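Local coordinates for phosphatidylglycerophosphatase and protein-tyrosine phosphatase 1 (PDB 3RGO) that dephosphorylates phosphatidylglycerophosphate to phosphatidylglycerol, a step on the way to cardiolipin in mitochondria, at residues T8-A13 against L25-R30; G55-R60 against A82-A87; L111-N116 against K148-R153. All coordinates share one frame; numbering follows the deposited sequence.

Overall arrangement
Contacts 1 and 2 involve the sheet of this phosphatase, while contact 3 lies between two helices; each is away from the predicted nucleophile Cys-96. Contact 1 is buried and mostly apolar, joining strand 9-12, across the intervening strand 91-95, to the end of helix 20-26 and the start of strand 29-35. Contact 2 is partly buried and polar: edge strand 57-61 meets helix 72-88 through a carboxylate. These two share the sheet, since strands 29-35 and 57-61 are neighbours, and Arg-30 O lies 2.9 Å from Glu-57 N, a probable hydrogen bond. Contact 3 pairs helices 102-115 and 137-154 near the surface by van der Waals contact; it meets contact 2 where Leu-83 packs on Val-114.

Contact 1 (T8-A13 against L25-R30); sequences TVLLGA and LDENVR
Leu-10 reaches from strand 9-12 towards Glu-27 and Val-29, within a beta-alpha-beta crossover of the phosphatase sheet. Helix 20-26 joins strands 9-12 and 29-35, which run parallel with strand 91-95 between them, so the leucine has to reach past that middle strand and also touches Cys-91. Its CB points at the segment 25-30. From there CG lies anti to the carbonyl carbon (chi1 -55°), and at CG the chain forks to two different partners. One branch, CD1, meets a methyl of the branched Val-29: CG2 of Val-29 lies 4.0 Å from Leu-10 CD1. The other branch, CD2, sits against the side chain of Glu-27, touching it along its length, from Glu-27 CB, 4.1 Å from Leu-10 CD2, to the carboxyl carbon Glu-27 CD, 4.0 Å from the same methyl Leu-10 CD2. This is possible because the glutamate chain bends at chi2 (-67°) and wraps past the methyl instead of stretching away. The carboxylate itself is engaged elsewhere: OE1 forms a salt bridge with Arg-4 and OE2 a hydrogen bond with the hydroxyl of Tyr-2, which should hold the bent chain in position over the leucine. The closest approach here is Leu-10 CD2 to Glu-27 OE1, at 3.9 Å.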
# COMPACT_ATOMS: atom_id res chain seq x y z
N THR A 8 6.31 7.50 6.02
CA THR A 8 5.10 7.73 5.22
C THR A 8 4.10 6.57 5.29
O THR A 8 2.92 6.75 5.58
CB THR A 8 5.42 7.98 3.73
OG1 THR A 8 6.27 9.12 3.59
CG2 THR A 8 4.15 8.20 2.92
N VAL A 9 4.60 5.37 5.02
CA VAL A 9 3.71 4.23 4.79
C VAL A 9 3.48 3.35 6.01
O VAL A 9 4.41 3.04 6.76
CB VAL A 9 4.22 3.37 3.62
CG1 VAL A 9 3.46 2.04 3.56
CG2 VAL A 9 4.11 4.14 2.32
N LEU A 10 2.23 2.96 6.22
CA LEU A 10 1.89 1.90 7.15
C LEU A 10 1.20 0.77 6.39
O LEU A 10 0.48 1.01 5.42
CB LEU A 10 1.00 2.42 8.28
CG LEU A 10 1.55 3.62 9.05
CD1 LEU A 10 0.98 4.92 8.51
CD2 LEU A 10 1.25 3.48 10.54
N LEU A 11 1.44 -0.45 6.84
CA LEU A 11 0.85 -1.64 6.24
C LEU A 11 0.11 -2.42 7.33
O LEU A 11 0.69 -2.74 8.37
CB LEU A 11 1.95 -2.52 5.63
CG LEU A 11 1.55 -3.94 5.21
CD1 LEU A 11 0.57 -3.92 4.04
CD2 LEU A 11 2.78 -4.76 4.86
N GLY A 12 -1.16 -2.72 7.11
CA GLY A 12 -1.95 -3.43 8.10
C GLY A 12 -3.22 -4.08 7.58
O GLY A 12 -3.55 -3.98 6.40
N ALA A 13 -3.94 -4.76 8.48
CA ALA A 13 -5.22 -5.36 8.13
C ALA A 13 -6.24 -4.25 7.87
O ALA A 13 -6.00 -3.08 8.17
CB ALA A 13 -5.70 -6.28 9.25
N LEU A 25 -4.85 10.89 14.16
CA LEU A 25 -4.19 11.72 15.16
C LEU A 25 -2.80 11.20 15.52
O LEU A 25 -1.84 11.97 15.59
CB LEU A 25 -5.06 11.83 16.41
CG LEU A 25 -6.45 12.42 16.19
CD1 LEU A 25 -7.30 12.27 17.44
CD2 LEU A 25 -6.35 13.88 15.78
N ASP A 26 -2.69 9.90 15.75
CA ASP A 26 -1.44 9.31 16.23
C ASP A 26 -0.46 8.94 15.12
O ASP A 26 0.75 9.11 15.28
CB ASP A 26 -1.73 8.08 17.10
CG ASP A 26 -2.48 8.43 18.37
OD1 ASP A 26 -2.64 9.64 18.66
OD2 ASP A 26 -2.92 7.51 19.08
N GLU A 27 -0.97 8.45 13.99
CA GLU A 27 -0.11 7.99 12.90
C GLU A 27 -0.07 8.99 11.74
O GLU A 27 0.57 8.73 10.72
CB GLU A 27 -0.57 6.62 12.39
CG GLU A 27 -0.74 5.57 13.47
CD GLU A 27 0.58 5.16 14.11
OE1 GLU A 27 1.64 5.67 13.69
OE2 GLU A 27 0.55 4.32 15.03
N ASN A 28 -0.77 10.11 11.90
CA ASN A 28 -0.83 11.17 10.90
C ASN A 28 -1.33 10.69 9.53
O ASN A 28 -0.97 11.26 8.50
CB ASN A 28 0.53 11.86 10.75
CG ASN A 28 0.42 13.23 10.09
OD1 ASN A 28 1.43 13.81 9.67
ND2 ASN A 28 -0.80 13.74 9.97
N VAL A 29 -2.15 9.65 9.54
CA VAL A 29 -2.71 9.12 8.30
C VAL A 29 -3.65 10.12 7.63
O VAL A 29 -4.67 10.50 8.20
CB VAL A 29 -3.48 7.81 8.54
CG1 VAL A 29 -4.26 7.41 7.30
CG2 VAL A 29 -2.54 6.69 8.98
N ARG A 30 -3.29 10.55 6.42
CA ARG A 30 -4.14 11.45 5.65
C ARG A 30 -4.53 10.82 4.32
O ARG A 30 -5.28 11.41 3.54
CB ARG A 30 -3.45 12.79 5.43
CG ARG A 30 -3.23 13.57 6.70
CD ARG A 30 -4.56 13.93 7.35
NE ARG A 30 -4.44 14.05 8.80
CZ ARG A 30 -4.00 15.13 9.42
NH1 ARG A 30 -3.61 16.19 8.72
NH2 ARG A 30 -3.93 15.16 10.75

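Contact 2 (G55-R60 against A82-A87); sequences GVEQLR and ALKYQA
Glu-57, on the edge strand of the sheet, meets Lys-84 and Tyr-85 of helix 72-88, the helix of the beta-alpha-beta crossover from strand 57-61 to strand 91-95. The ionic part is a salt bridge: Lys-84 NZ donates to Glu-57 OE1 at 2.6 Å, and OE1 accepts through its syn lone pair. The lysine is fully extended and crosses the glutamate chain at about a right angle, while Glu-57 is itself stretched out, CG anti to the backbone N (chi1 -177°), which carries its carboxylate out to the helix. The second hydrogen bond comes from Tyr-85 OH, 2.8 Å from Glu-57 OE1, and takes the anti lone pair. One oxygen is therefore gripped by two donors, an arrangement that would favour the charged carboxylate. The carboxylate meets the tyrosine at the ring edge, near the ring plane, with the two planes 72° apart. By van der Waals contact, Glu-57 CB lies 3.1 Å from Tyr-85 OH. Separately, the ring stacks edge-to-face with Phe-81. Water completes the account: one molecule donates to the tyrosine hydroxyl at 2.9 Å from Tyr-85 OH and to the end of the Schellman turn, 3.1 Å from Gly-55 O.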
# COMPACT_ATOMS: atom_id res chain seq x y z
N GLY A 55 -10.65 13.66 7.22
CA GLY A 55 -9.60 14.36 6.50
C GLY A 55 -8.61 13.46 5.78
O GLY A 55 -7.49 13.88 5.49
N VAL A 56 -9.01 12.22 5.50
CA VAL A 56 -8.14 11.34 4.73
C VAL A 56 -8.72 10.97 3.37
O VAL A 56 -9.90 10.64 3.24
CB VAL A 56 -7.70 10.08 5.53
CG1 VAL A 56 -8.41 10.01 6.86
CG2 VAL A 56 -7.91 8.80 4.70
N GLU A 57 -7.87 11.05 2.35
CA GLU A 57 -8.24 10.70 0.99
C GLU A 57 -8.06 9.20 0.76
O GLU A 57 -7.01 8.64 1.10
CB GLU A 57 -7.38 11.48 -0.00
CG GLU A 57 -7.74 11.26 -1.46
CD GLU A 57 -6.79 11.98 -2.40
OE1 GLU A 57 -5.78 12.53 -1.92
OE2 GLU A 57 -7.04 11.98 -3.63
N GLN A 58 -9.07 8.56 0.19
CA GLN A 58 -9.01 7.13 -0.10
C GLN A 58 -8.75 6.88 -1.57
O GLN A 58 -9.44 7.43 -2.43
CB GLN A 58 -10.30 6.42 0.33
CG GLN A 58 -10.29 4.91 0.06
CD GLN A 58 -11.60 4.24 0.45
OE1 GLN A 58 -12.67 4.63 -0.01
NE2 GLN A 58 -11.52 3.21 1.29
N LEU A 59 -7.76 6.05 -1.86
CA LEU A 59 -7.53 5.56 -3.22
C LEU A 59 -7.89 4.08 -3.27
O LEU A 59 -7.34 3.27 -2.53
CB LEU A 59 -6.07 5.77 -3.63
CG LEU A 59 -5.59 4.97 -4.85
CD1 LEU A 59 -6.35 5.37 -6.10
CD2 LEU A 59 -4.09 5.15 -5.05
N ARG A 60 -8.84 3.73 -4.13
CA ARG A 60 -9.26 2.35 -4.26
C ARG A 60 -8.62 1.71 -5.47
O ARG A 60 -8.70 2.24 -6.58
CB ARG A 60 -10.78 2.23 -4.37
CG ARG A 60 -11.50 2.26 -3.03
CD ARG A 60 -12.97 1.91 -3.21
NE ARG A 60 -13.60 2.75 -4.22
CZ ARG A 60 -14.16 3.93 -3.96
NH1 ARG A 60 -14.16 4.41 -2.72
NH2 ARG A 60 -14.71 4.64 -4.94
N ALA A 82 1.23 7.46 -2.65
CA ALA A 82 2.06 7.45 -1.44
C ALA A 82 3.06 8.60 -1.46
O ALA A 82 3.30 9.25 -0.44
CB ALA A 82 2.78 6.12 -1.29
N LEU A 83 3.64 8.86 -2.63
CA LEU A 83 4.66 9.90 -2.76
C LEU A 83 4.04 11.28 -2.62
O LEU A 83 4.68 12.21 -2.10
CB LEU A 83 5.39 9.77 -4.10
CG LEU A 83 6.22 8.49 -4.27
CD1 LEU A 83 6.85 8.43 -5.66
CD2 LEU A 83 7.28 8.39 -3.20
N LYS A 84 2.81 11.42 -3.09
CA LYS A 84 2.03 12.63 -2.88
C LYS A 84 2.01 12.99 -1.41
O LYS A 84 2.28 14.13 -1.03
CB LYS A 84 0.60 12.43 -3.39
CG LYS A 84 -0.38 13.52 -2.98
CD LYS A 84 -1.80 13.13 -3.38
CE LYS A 84 -2.81 14.19 -2.99
NZ LYS A 84 -4.17 13.86 -3.48
N TYR A 85 1.71 12.01 -0.56
CA TYR A 85 1.64 12.26 0.88
C TYR A 85 3.01 12.35 1.56
O TYR A 85 3.17 13.05 2.55
CB TYR A 85 0.69 11.28 1.57
CG TYR A 85 -0.75 11.69 1.34
CD1 TYR A 85 -1.32 12.73 2.06
CD2 TYR A 85 -1.51 11.07 0.35
CE1 TYR A 85 -2.62 13.13 1.83
CE2 TYR A 85 -2.82 11.46 0.12
CZ TYR A 85 -3.36 12.49 0.86
OH TYR A 85 -4.66 12.89 0.63
N GLN A 86 4.00 11.65 1.01
CA GLN A 86 5.37 11.80 1.49
C GLN A 86 5.85 13.24 1.37
O GLN A 86 6.52 13.76 2.26
CB GLN A 86 6.34 10.88 0.74
CG GLN A 86 7.79 11.06 1.18
CD GLN A 86 8.77 10.30 0.31
OE1 GLN A 86 8.96 9.09 0.46
NE2 GLN A 86 9.41 11.02 -0.60
N ALA A 87 5.50 13.89 0.26
CA ALA A 87 5.87 15.28 0.02
C ALA A 87 5.18 16.22 1.00
O ALA A 87 5.65 17.33 1.26
CB ALA A 87 5.55 15.68 -1.41
O HOH W 1 -5.87 14.24 2.90

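Contact 3 (L111-N116 against K148-R153); sequences LIQVHN and KEITAR
Thr-151, which faces Asn-116 across the contact, spends its hydroxyl on its own helix: OG1 hydrogen-bonds to the carbonyl oxygen of His-147, one turn back. Here helix 137-154 packs beside the last turn of helix 102-115 in the all-helical part of the phosphatase fold. Asn-116, the first residue beyond that turn and with positive phi, brings its side-chain OD1 to 4.3 Å from Thr-151 OG1, a loose approach between two solvent-exposed residues. The tighter part is carried by Ile-150, whose CB is directed toward the neighbouring helix and whose side chain crosses that of Gln-113 at about a right angle. Both its branches take part. CG2, anti to the backbone N, comes to 4.1 Å from Gln-113 CA, so that it rests on the helix backbone. CG1, anti to the carbonyl carbon (chi1 -72°), sends the longer branch across the glutamine chain. Replacing Ile-150 by an alanine would probably open a gap against Gln-113, whose extended chain would lose its apolar neighbour and be freer to turn. Around this pair, Ile-112 fills in by packing on Leu-143 and His-147, while Gln-113 also touches Phe-146 and, on helix 72-88, Val-79 and Gln-80. At the tip of the longer branch, Ile-150 CD1 stands 4.2 Å from Gln-113 CB and 3.9 Å from Gln-113 CD.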
# COMPACT_ATOMS: atom_id res chain seq x y z
N LEU A 111 8.52 0.74 -1.97
CA LEU A 111 9.92 0.65 -1.53
C LEU A 111 10.89 0.48 -2.70
O LEU A 111 11.98 1.06 -2.70
CB LEU A 111 10.09 -0.49 -0.52
CG LEU A 111 9.37 -0.29 0.81
CD1 LEU A 111 9.46 -1.56 1.65
CD2 LEU A 111 9.92 0.91 1.57
N ILE A 112 10.50 -0.32 -3.68
CA ILE A 112 11.33 -0.49 -4.87
C ILE A 112 11.62 0.85 -5.51
O ILE A 112 12.77 1.17 -5.82
CB ILE A 112 10.66 -1.43 -5.89
CG1 ILE A 112 10.67 -2.87 -5.36
CG2 ILE A 112 11.37 -1.35 -7.24
CD1 ILE A 112 9.86 -3.85 -6.19
N GLN A 113 10.58 1.65 -5.71
CA GLN A 113 10.73 2.93 -6.37
C GLN A 113 11.50 3.91 -5.50
O GLN A 113 12.43 4.57 -5.98
CB GLN A 113 9.36 3.51 -6.75
CG GLN A 113 9.46 4.96 -7.22
CD GLN A 113 8.30 5.36 -8.10
OE1 GLN A 113 7.59 4.51 -8.64
NE2 GLN A 113 8.10 6.67 -8.26
N VAL A 114 11.12 4.01 -4.23
CA VAL A 114 11.76 4.94 -3.31
C VAL A 114 13.25 4.67 -3.13
O VAL A 114 14.06 5.61 -3.08
CB VAL A 114 11.06 4.93 -1.93
CG1 VAL A 114 11.87 5.71 -0.90
CG2 VAL A 114 9.65 5.49 -2.05
N HIS A 115 13.63 3.40 -3.05
CA HIS A 115 15.02 3.06 -2.74
C HIS A 115 15.82 2.52 -3.92
O HIS A 115 17.02 2.25 -3.79
CB HIS A 115 15.06 2.05 -1.59
CG HIS A 115 14.45 2.55 -0.32
ND1 HIS A 115 15.06 3.50 0.47
CD2 HIS A 115 13.29 2.23 0.29
CE1 HIS A 115 14.30 3.74 1.52
NE2 HIS A 115 13.22 2.98 1.44
N ASN A 116 15.18 2.39 -5.07
CA ASN A 116 15.78 1.66 -6.17
C ASN A 116 16.29 0.31 -5.66
O ASN A 116 17.44 -0.06 -5.90
CB ASN A 116 16.92 2.47 -6.80
CG ASN A 116 17.54 1.77 -7.99
OD1 ASN A 116 16.84 1.08 -8.75
ND2 ASN A 116 18.85 1.93 -8.17
N LYS A 148 11.89 -3.06 -13.46
CA LYS A 148 12.47 -2.71 -14.76
C LYS A 148 12.00 -1.34 -15.24
O LYS A 148 12.79 -0.57 -15.80
CB LYS A 148 12.13 -3.78 -15.80
CG LYS A 148 12.78 -5.12 -15.55
CD LYS A 148 12.43 -6.11 -16.65
CE LYS A 148 13.04 -7.48 -16.38
NZ LYS A 148 12.75 -8.44 -17.48
N GLU A 149 10.72 -1.04 -15.04
CA GLU A 149 10.15 0.24 -15.46
C GLU A 149 10.74 1.39 -14.65
O GLU A 149 11.03 2.46 -15.19
CB GLU A 149 8.63 0.23 -15.31
CG GLU A 149 7.91 -0.63 -16.34
CD GLU A 149 6.40 -0.46 -16.28
OE1 GLU A 149 5.91 0.04 -15.25
OE2 GLU A 149 5.72 -0.82 -17.26
N ILE A 150 10.89 1.16 -13.35
CA ILE A 150 11.47 2.15 -12.45
C ILE A 150 12.89 2.50 -12.86
O ILE A 150 13.27 3.68 -12.87
CB ILE A 150 11.48 1.63 -10.99
CG1 ILE A 150 10.06 1.61 -10.42
CG2 ILE A 150 12.42 2.46 -10.13
CD1 ILE A 150 9.21 2.79 -10.84
N THR A 151 13.66 1.48 -13.19
CA THR A 151 15.04 1.67 -13.62
C THR A 151 15.13 2.46 -14.93
O THR A 151 15.97 3.35 -15.07
CB THR A 151 15.75 0.31 -13.79
OG1 THR A 151 15.63 -0.45 -12.58
CG2 THR A 151 17.22 0.50 -14.12
N ALA A 152 14.26 2.12 -15.88
CA ALA A 152 14.26 2.77 -17.18
C ALA A 152 13.81 4.23 -17.10
O ALA A 152 14.27 5.08 -17.86
CB ALA A 152 13.40 2.00 -18.16
N ARG A 153 12.90 4.51 -16.17
CA ARG A 153 12.44 5.88 -15.97
C ARG A 153 13.54 6.68 -15.29
O ARG A 153 13.69 7.88 -15.54
CB ARG A 153 11.16 5.91 -15.14
CG ARG A 153 10.11 6.89 -15.64
CD ARG A 153 8.80 6.75 -14.88
NE ARG A 153 8.36 5.36 -14.79
CZ ARG A 153 7.63 4.74 -15.71
NH1 ARG A 153 7.26 5.38 -16.81
NH2 ARG A 153 7.28 3.47 -15.54